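Local coordinates for protein beta-galacturonidase (Eisenbergiella tayi, PDB 6NCW) that hydrolyses beta-linked galacturonides as a glycoside hydrolase family 2 beta-galacturonidase, and may also have the beta-glucuronidase activity generally assigned to its family, at residues A14-A19 and Y58-E63; W21-I26 and E44-T49. All coordinates share one frame; numbering follows the deposited sequence.

Interaction 1: residues A14-A19 and Y58-E63; sequences AELSSA and YSREFE
Leu-16 meets Arg-60 twice, once with its side chain and once with its backbone carbonyl. CD2 of Leu-16 lies over the centre of one guanidinium face, 3.8 Å from Arg-60 CZ, while Arg-60 NH1 donates to Leu-16 O at 2.9 Å. The N-H...O angle of 136° and the tilt of the acceptor out of the guanidinium plane show a bent bond. Leu-16 O also accepts from Trp-21 NE1, which fixes the carbonyl that Arg-60 uses. The guanidinium is turned by its own strand: NE and NH2 both grip Glu-61 O side-on, with that oxygen nearly in the guanidinium plane, and the bend at chi3 (-70°) folds the chain back to it. These elements belong to the N-terminal beta-sandwich of the family 2 fold. Strand 12-15 edges one antiparallel sheet, strand 55-63 runs within the other, and Leu-16 follows directly on the edge strand. Between the sheets, buried Leu-16 carries most of the contact; its CD1 comes within 4.2 Å of Phe-62 CB, and both side chains also touch Leu-112 and Leu-144. On the partly exposed side, Ala-19, which with Ser-18 forms a G1 beta bulge opposite Val-39, adds a single methyl contact, its CB 4.1 Å from Arg-60 NH1.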
ATOM      1  N   ALA A  14      22.990   9.748  38.693  1.00 29.72           N
ATOM      2  CA  ALA A  14      22.044   8.668  38.436  1.00 29.62           C
ATOM      3  C   ALA A  14      21.035   9.130  37.392  1.00 26.35           C
ATOM      4  O   ALA A  14      20.544  10.259  37.457  1.00 28.04           O
ATOM      5  CB  ALA A  14      21.325   8.245  39.725  1.00 28.08           C
ATOM      6  N   GLU A  15      20.710   8.254  36.446  1.00 31.73           N
ATOM      7  CA  GLU A  15      19.760   8.606  35.393  1.00 23.82           C
ATOM      8  C   GLU A  15      18.338   8.532  35.937  1.00 23.32           C
ATOM      9  O   GLU A  15      17.903   7.486  36.428  1.00 27.86           O
ATOM     10  CB  GLU A  15      19.920   7.687  34.169  1.00 29.17           C
ATOM     11  CG  GLU A  15      19.307   8.300  32.905  1.00 26.62           C
ATOM     12  CD  GLU A  15      19.313   7.400  31.657  1.00 33.10           C
ATOM     13  OE1 GLU A  15      20.193   6.521  31.523  1.00 28.08           O
ATOM     14  OE2 GLU A  15      18.422   7.597  30.784  1.00 30.73           O
ATOM     15  N   LEU A  16      17.607   9.643  35.860  1.00 23.57           N
ATOM     16  CA  LEU A  16      16.183   9.630  36.162  1.00 22.11           C
ATOM     17  C   LEU A  16      15.313   9.233  34.969  1.00 26.08           C
ATOM     18  O   LEU A  16      14.125   8.909  35.155  1.00 22.63           O
ATOM     19  CB  LEU A  16      15.761  11.004  36.670  1.00 21.50           C
ATOM     20  CG  LEU A  16      16.410  11.345  38.023  1.00 23.64           C
ATOM     21  CD1 LEU A  16      15.720  12.550  38.616  1.00 22.36           C
ATOM     22  CD2 LEU A  16      16.321  10.153  38.957  1.00 21.32           C
ATOM     23  N   SER A  17      15.849   9.292  33.754  1.00 21.87           N
ATOM     24  CA  SER A  17      15.129   8.832  32.575  1.00 21.75           C
ATOM     25  C   SER A  17      15.366   7.333  32.401  1.00 24.24           C
ATOM     26  O   SER A  17      15.854   6.661  33.318  1.00 25.26           O
ATOM     27  CB  SER A  17      15.562   9.616  31.342  1.00 20.59           C
ATOM     28  OG  SER A  17      16.970   9.697  31.283  1.00 21.90           O
ATOM     29  N   SER A  18      15.084   6.812  31.205  1.00 20.71           N
ATOM     30  CA  SER A  18      15.017   5.371  30.968  1.00 24.69           C
ATOM     31  C   SER A  18      14.105   4.713  32.004  1.00 22.76           C
ATOM     32  O   SER A  18      14.452   3.720  32.629  1.00 24.55           O
ATOM     33  CB  SER A  18      16.409   4.730  30.973  1.00 21.90           C
ATOM     34  OG  SER A  18      17.231   5.224  29.922  1.00 27.96           O
ATOM     35  N   ALA A  19      12.909   5.269  32.159  1.00 21.35           N
ATOM     36  CA  ALA A  19      12.008   4.880  33.235  1.00 23.02           C
ATOM     37  C   ALA A  19      10.614   5.365  32.883  1.00 22.39           C
ATOM     38  O   ALA A  19      10.432   6.197  31.993  1.00 26.69           O
ATOM     39  CB  ALA A  19      12.457   5.464  34.591  1.00 18.49           C
ATOM     40  N   TYR A  58       4.812  15.763  33.766  1.00 21.24           N
ATOM     41  CA  TYR A  58       5.561  14.545  34.063  1.00 23.15           C
ATOM     42  C   TYR A  58       6.084  14.607  35.492  1.00 23.55           C
ATOM     43  O   TYR A  58       6.644  15.626  35.905  1.00 24.25           O
ATOM     44  CB  TYR A  58       6.766  14.377  33.125  1.00 23.81           C
ATOM     45  CG  TYR A  58       6.459  14.070  31.671  1.00 22.53           C
ATOM     46  CD1 TYR A  58       6.629  12.778  31.165  1.00 20.49           C
ATOM     47  CD2 TYR A  58       6.051  15.074  30.791  1.00 19.41           C
ATOM     48  CE1 TYR A  58       6.376  12.488  29.829  1.00 22.84           C
ATOM     49  CE2 TYR A  58       5.791  14.786  29.448  1.00 21.23           C
ATOM     50  CZ  TYR A  58       5.956  13.494  28.977  1.00 20.70           C
ATOM     51  OH  TYR A  58       5.695  13.189  27.651  1.00 24.05           O
ATOM     52  N   SER A  59       5.953  13.512  36.241  1.00 22.51           N
ATOM     53  CA  SER A  59       6.448  13.526  37.608  1.00 24.14           C
ATOM     54  C   SER A  59       6.958  12.151  38.017  1.00 24.30           C
ATOM     55  O   SER A  59       6.523  11.118  37.497  1.00 25.45           O
ATOM     56  CB  SER A  59       5.363  14.013  38.579  1.00 22.67           C
ATOM     57  OG  SER A  59       4.113  13.398  38.295  1.00 24.97           O
ATOM     58  N   ARG A  60       7.900  12.164  38.954  1.00 23.48           N
ATOM     59  CA  ARG A  60       8.426  10.972  39.610  1.00 28.04           C
ATOM     60  C   ARG A  60       9.064  11.417  40.922  1.00 28.74           C
ATOM     61  O   ARG A  60       9.071  12.604  41.252  1.00 26.90           O
ATOM     62  CB  ARG A  60       9.450  10.251  38.734  1.00 24.75           C
ATOM     63  CG  ARG A  60      10.696  11.074  38.432  1.00 21.56           C
ATOM     64  CD  ARG A  60      11.843  10.144  37.981  1.00 24.02           C
ATOM     65  NE  ARG A  60      12.327   9.332  39.098  1.00 26.07           N
ATOM     66  CZ  ARG A  60      13.076   8.233  38.985  1.00 29.07           C
ATOM     67  NH1 ARG A  60      13.447   7.779  37.791  1.00 23.36           N
ATOM     68  NH2 ARG A  60      13.449   7.577  40.077  1.00 29.41           N
ATOM     69  N   GLU A  61       9.629  10.465  41.656  1.00 27.91           N
ATOM     70  CA  GLU A  61      10.350  10.783  42.879  1.00 34.61           C
ATOM     71  C   GLU A  61      11.827  10.451  42.730  1.00 29.75           C
ATOM     72  O   GLU A  61      12.231   9.630  41.899  1.00 29.07           O
ATOM     73  CB  GLU A  61       9.762  10.035  44.080  1.00 32.11           C
ATOM     74  CG  GLU A  61       8.322  10.423  44.412  1.00 31.57           C
ATOM     75  CD  GLU A  61       7.789   9.681  45.634  1.00 45.66           C
ATOM     76  OE1 GLU A  61       8.267   8.551  45.905  1.00 46.82           O
ATOM     77  OE2 GLU A  61       6.904  10.233  46.332  1.00 51.60           O
ATOM     78  N   PHE A  62      12.642  11.117  43.540  1.00 30.61           N
ATOM     79  CA  PHE A  62      14.059  10.801  43.597  1.00 31.78           C
ATOM     80  C   PHE A  62      14.532  11.005  45.025  1.00 38.14           C
ATOM     81  O   PHE A  62      13.852  11.630  45.840  1.00 35.00           O
ATOM     82  CB  PHE A  62      14.889  11.637  42.606  1.00 28.50           C
ATOM     83  CG  PHE A  62      14.938  13.105  42.914  1.00 31.48           C
ATOM     84  CD1 PHE A  62      16.036  13.655  43.579  1.00 33.46           C
ATOM     85  CD2 PHE A  62      13.917  13.949  42.511  1.00 32.57           C
ATOM     86  CE1 PHE A  62      16.096  15.021  43.860  1.00 36.04           C
ATOM     87  CE2 PHE A  62      13.970  15.321  42.787  1.00 31.07           C
ATOM     88  CZ  PHE A  62      15.059  15.853  43.463  1.00 35.27           C
ATOM     89  N   GLU A  63      15.709  10.462  45.313  1.00 36.04           N
ATOM     90  CA  GLU A  63      16.303  10.496  46.641  1.00 40.13           C
ATOM     91  C   GLU A  63      17.638  11.217  46.561  1.00 39.05           C
ATOM     92  O   GLU A  63      18.492  10.853  45.746  1.00 41.39           O
ATOM     93  CB  GLU A  63      16.490   9.080  47.180  1.00 41.88           C
ATOM     94  CG  GLU A  63      17.005   9.012  48.602  1.00 52.26           C
ATOM     95  CD  GLU A  63      16.798   7.636  49.215  1.00 67.77           C
ATOM     96  OE1 GLU A  63      16.291   6.736  48.502  1.00 69.73           O
ATOM     97  OE2 GLU A  63      17.133   7.458  50.408  1.00 74.44           O
TER

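Interaction 2: residues W21-I26 and E44-T49; sequences WNFHTI and ENYPDT
Phe-23 and Tyr-46 form a T-shaped aromatic pair in which the edge of Tyr-46 is set against the face of Phe-23. The evidence is direct: the ring centroids are 5.2 Å apart and the planes meet at 89°. Tyr-46 CE1 stands over the centre of the Phe-23 ring, and the shortest approach is 3.9 Å, from Tyr-46 CD1 to Phe-23 CE1. Phe-23 carries its CG opposite the backbone N (chi1 173°), which extends the ring from strand 19-26 toward the loop.

Aliphatic contacts continue the apolar surface. Thr-49 CG2 lies at the edge of the Phe-23 ring, near its plane and 4.1 Å from Phe-23 CE1, so the loop touches that ring both over a face and at its edge. The methyl groups of the two threonines meet tip to tip, with Thr-25 CG2 and Thr-49 CG2 3.7 Å apart.

Polar groups are served elsewhere. Thr-49 OG1 is hydrogen-bonded to Trp-43 O, and Tyr-46 OH pairs with Tyr-58 OH on the neighbouring strand. Within the loop, Thr-49 N donates to Tyr-46 O at 3.0 Å, closing a type I beta turn that presents both residues to the strand.

In the fold, the contact lays the connection between strands 35-39 and 55-63 of the N-terminal beta-sandwich against strand 19-26, near that sheet's outer strand 35-39. Ala-37 of the outer strand touches the side chains of both aromatic residues. Beyond the loop, Tyr-46 packs on Met-298 of the second subunit. The C-H edge of Tyr-46 on the pi face of Phe-23, together with the methyl packing, is consistent with a mainly dispersive and weakly electrostatic association, while the hydroxyls of Tyr-46 and Thr-49 are bound to partners beyond this pair of segments.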
ATOM      1  N   TRP A  21       7.548   7.610  34.105  1.00 23.29           N
ATOM      2  CA  TRP A  21       7.088   8.676  34.980  1.00 22.80           C
ATOM      3  C   TRP A  21       5.570   8.754  34.907  1.00 27.94           C
ATOM      4  O   TRP A  21       4.945   8.215  33.991  1.00 26.80           O
ATOM      5  CB  TRP A  21       7.652  10.047  34.590  1.00 23.16           C
ATOM      6  CG  TRP A  21       9.143  10.237  34.608  1.00 18.71           C
ATOM      7  CD1 TRP A  21      10.119   9.291  34.407  1.00 18.69           C
ATOM      8  CD2 TRP A  21       9.822  11.476  34.835  1.00 19.62           C
ATOM      9  NE1 TRP A  21      11.373   9.881  34.496  1.00 19.74           N
ATOM     10  CE2 TRP A  21      11.209  11.220  34.760  1.00 17.37           C
ATOM     11  CE3 TRP A  21       9.386  12.790  35.093  1.00 22.05           C
ATOM     12  CZ2 TRP A  21      12.156  12.219  34.924  1.00 18.90           C
ATOM     13  CZ3 TRP A  21      10.330  13.781  35.254  1.00 19.11           C
ATOM     14  CH2 TRP A  21      11.701  13.492  35.162  1.00 18.00           C
ATOM     15  N   ASN A  22       4.976   9.455  35.865  1.00 28.29           N
ATOM     16  CA  ASN A  22       3.541   9.696  35.813  1.00 27.66           C
ATOM     17  C   ASN A  22       3.269  10.884  34.912  1.00 25.61           C
ATOM     18  O   ASN A  22       3.947  11.908  35.011  1.00 23.85           O
ATOM     19  CB  ASN A  22       2.977   9.959  37.208  1.00 27.12           C
ATOM     20  CG  ASN A  22       2.835   8.696  38.012  1.00 30.70           C
ATOM     21  OD1 ASN A  22       2.586   7.622  37.467  1.00 32.20           O
ATOM     22  ND2 ASN A  22       2.990   8.813  39.313  1.00 32.92           N
ATOM     23  N   PHE A  23       2.252  10.743  34.050  1.00 23.08           N
ATOM     24  CA  PHE A  23       1.947  11.691  32.993  1.00 25.35           C
ATOM     25  C   PHE A  23       0.458  11.999  32.961  1.00 21.84           C
ATOM     26  O   PHE A  23      -0.375  11.096  33.045  1.00 24.01           O
ATOM     27  CB  PHE A  23       2.385  11.135  31.620  1.00 23.59           C
ATOM     28  CG  PHE A  23       1.958  11.985  30.434  1.00 24.28           C
ATOM     29  CD1 PHE A  23       0.818  11.669  29.699  1.00 23.21           C
ATOM     30  CD2 PHE A  23       2.719  13.075  30.039  1.00 22.12           C
ATOM     31  CE1 PHE A  23       0.436  12.442  28.593  1.00 21.17           C
ATOM     32  CE2 PHE A  23       2.344  13.854  28.943  1.00 21.22           C
ATOM     33  CZ  PHE A  23       1.203  13.534  28.213  1.00 18.15           C
ATOM     34  N   HIS A  24       0.134  13.281  32.812  1.00 22.07           N
ATOM     35  CA  HIS A  24      -1.227  13.692  32.508  1.00 22.34           C
ATOM     36  C   HIS A  24      -1.181  15.065  31.839  1.00 22.01           C
ATOM     37  O   HIS A  24      -0.298  15.875  32.134  1.00 22.03           O
ATOM     38  CB  HIS A  24      -2.117  13.694  33.766  1.00 27.00           C
ATOM     39  CG  HIS A  24      -1.686  14.647  34.831  1.00 25.18           C
ATOM     40  ND1 HIS A  24      -2.078  15.969  34.851  1.00 23.85           N
ATOM     41  CD2 HIS A  24      -0.917  14.464  35.931  1.00 27.02           C
ATOM     42  CE1 HIS A  24      -1.563  16.561  35.912  1.00 27.01           C
ATOM     43  NE2 HIS A  24      -0.851  15.671  36.580  1.00 25.11           N
ATOM     44  N   THR A  25      -2.103  15.290  30.888  1.00 19.63           N
ATOM     45  CA  THR A  25      -2.280  16.613  30.303  1.00 23.64           C
ATOM     46  C   THR A  25      -2.911  17.558  31.332  1.00 26.48           C
ATOM     47  O   THR A  25      -3.583  17.126  32.272  1.00 26.75           O
ATOM     48  CB  THR A  25      -3.173  16.556  29.054  1.00 25.99           C
ATOM     49  OG1 THR A  25      -4.478  16.082  29.414  1.00 23.51           O
ATOM     50  CG2 THR A  25      -2.573  15.649  27.981  1.00 21.36           C
ATOM     51  N   ILE A  26      -2.706  18.864  31.144  1.00 23.88           N
ATOM     52  CA  ILE A  26      -3.327  19.858  32.012  1.00 31.53           C
ATOM     53  C   ILE A  26      -3.986  20.946  31.178  1.00 32.18           C
ATOM     54  O   ILE A  26      -3.678  21.139  30.002  1.00 32.41           O
ATOM     55  CB  ILE A  26      -2.331  20.480  33.010  1.00 31.77           C
ATOM     56  CG1 ILE A  26      -1.186  21.160  32.282  1.00 28.96           C
ATOM     57  CG2 ILE A  26      -1.786  19.424  33.948  1.00 28.00           C
ATOM     58  CD1 ILE A  26      -0.090  21.645  33.239  1.00 33.90           C
ATOM     59  N   GLU A  44       3.042  12.484  21.599  1.00 24.02           N
ATOM     60  CA  GLU A  44       2.329  12.195  20.357  1.00 18.38           C
ATOM     61  C   GLU A  44       2.378  10.714  20.011  1.00 21.67           C
ATOM     62  O   GLU A  44       1.588  10.251  19.188  1.00 20.53           O
ATOM     63  CB  GLU A  44       2.889  13.024  19.198  1.00 24.70           C
ATOM     64  CG  GLU A  44       2.464  14.487  19.244  1.00 25.20           C
ATOM     65  CD  GLU A  44       3.426  15.359  20.045  1.00 25.54           C
ATOM     66  OE1 GLU A  44       4.253  14.817  20.830  1.00 25.15           O
ATOM     67  OE2 GLU A  44       3.366  16.599  19.879  1.00 25.57           O
ATOM     68  N   ASN A  45       3.265   9.965  20.638  1.00 21.39           N
ATOM     69  CA  ASN A  45       3.329   8.524  20.493  1.00 21.12           C
ATOM     70  C   ASN A  45       2.508   7.783  21.539  1.00 26.03           C
ATOM     71  O   ASN A  45       2.410   6.553  21.453  1.00 22.40           O
ATOM     72  CB  ASN A  45       4.797   8.093  20.559  1.00 21.58           C
ATOM     73  CG  ASN A  45       5.639   8.829  19.537  1.00 22.01           C
ATOM     74  OD1 ASN A  45       6.692   9.371  19.859  1.00 18.98           O
ATOM     75  ND2 ASN A  45       5.134   8.894  18.287  1.00 20.74           N
ATOM     76  N   TYR A  46       1.920   8.500  22.538  1.00 19.56           N
ATOM     77  CA  TYR A  46       1.059   7.718  23.430  1.00 21.65           C
ATOM     78  C   TYR A  46      -0.358   7.710  22.871  1.00 22.69           C
ATOM     79  O   TYR A  46      -0.827   8.737  22.372  1.00 22.31           O
ATOM     80  CB  TYR A  46       1.024   8.286  24.857  1.00 16.33           C
ATOM     81  CG  TYR A  46       2.327   8.797  25.421  1.00 20.52           C
ATOM     82  CD1 TYR A  46       2.314   9.758  26.427  1.00 21.19           C
ATOM     83  CD2 TYR A  46       3.572   8.314  24.985  1.00 20.12           C
ATOM     84  CE1 TYR A  46       3.484  10.247  26.966  1.00 18.30           C
ATOM     85  CE2 TYR A  46       4.772   8.803  25.534  1.00 18.98           C
ATOM     86  CZ  TYR A  46       4.706   9.769  26.528  1.00 23.04           C
ATOM     87  OH  TYR A  46       5.848  10.287  27.099  1.00 21.08           O
ATOM     88  N   PRO A  47      -1.048   6.568  22.932  1.00 21.08           N
ATOM     89  CA  PRO A  47      -2.370   6.474  22.291  1.00 21.19           C
ATOM     90  C   PRO A  47      -3.337   7.631  22.566  1.00 22.78           C
ATOM     91  O   PRO A  47      -3.988   8.094  21.625  1.00 23.13           O
ATOM     92  CB  PRO A  47      -2.886   5.139  22.839  1.00 22.68           C
ATOM     93  CG  PRO A  47      -1.650   4.308  22.882  1.00 24.41           C
ATOM     94  CD  PRO A  47      -0.575   5.249  23.391  1.00 19.55           C
ATOM     95  N   ASP A  48      -3.440   8.132  23.798  1.00 20.69           N
ATOM     96  CA  ASP A  48      -4.470   9.121  24.119  1.00 25.63           C
ATOM     97  C   ASP A  48      -4.057  10.555  23.806  1.00 24.98           C
ATOM     98  O   ASP A  48      -4.880  11.466  23.939  1.00 24.17           O
ATOM     99  CB  ASP A  48      -4.870   9.001  25.597  1.00 27.68           C
ATOM    100  CG  ASP A  48      -5.354   7.605  25.944  1.00 27.77           C
ATOM    101  OD1 ASP A  48      -6.392   7.192  25.393  1.00 37.17           O
ATOM    102  OD2 ASP A  48      -4.676   6.903  26.719  1.00 36.43           O
ATOM    103  N   THR A  49      -2.816  10.779  23.379  1.00 18.93           N
ATOM    104  CA  THR A  49      -2.346  12.127  23.106  1.00 17.81           C
ATOM    105  C   THR A  49      -1.673  12.224  21.729  1.00 19.71           C
ATOM    106  O   THR A  49      -0.909  13.154  21.478  1.00 18.46           O
ATOM    107  CB  THR A  49      -1.419  12.585  24.238  1.00 23.23           C
ATOM    108  OG1 THR A  49      -0.523  11.530  24.597  1.00 20.41           O
ATOM    109  CG2 THR A  49      -2.226  12.934  25.498  1.00 21.86           C
TER

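How the interactions relate
Both contacts involve the same six-stranded sheet, where strands 19-26 and 55-63 are neighbours, and their centres lie about 17 Å apart. Interaction 2 is nested within the chain loop closed by interaction 1. The sheet joins them directly: Asn-22 N lies 2.8 Å from Ser-59 O, a probable backbone hydrogen bond, and Tyr-58 CZ packs 3.4 Å from Phe-23 CD2. Interaction 1 is partly buried and bridges two sheets, mixing a guanidinium-to-carbonyl hydrogen bond with aliphatic cover. Interaction 2 is buried and sets a loop on one sheet, between its two segments, through an aromatic pair and methyl contacts. Both regions touch the second subunit.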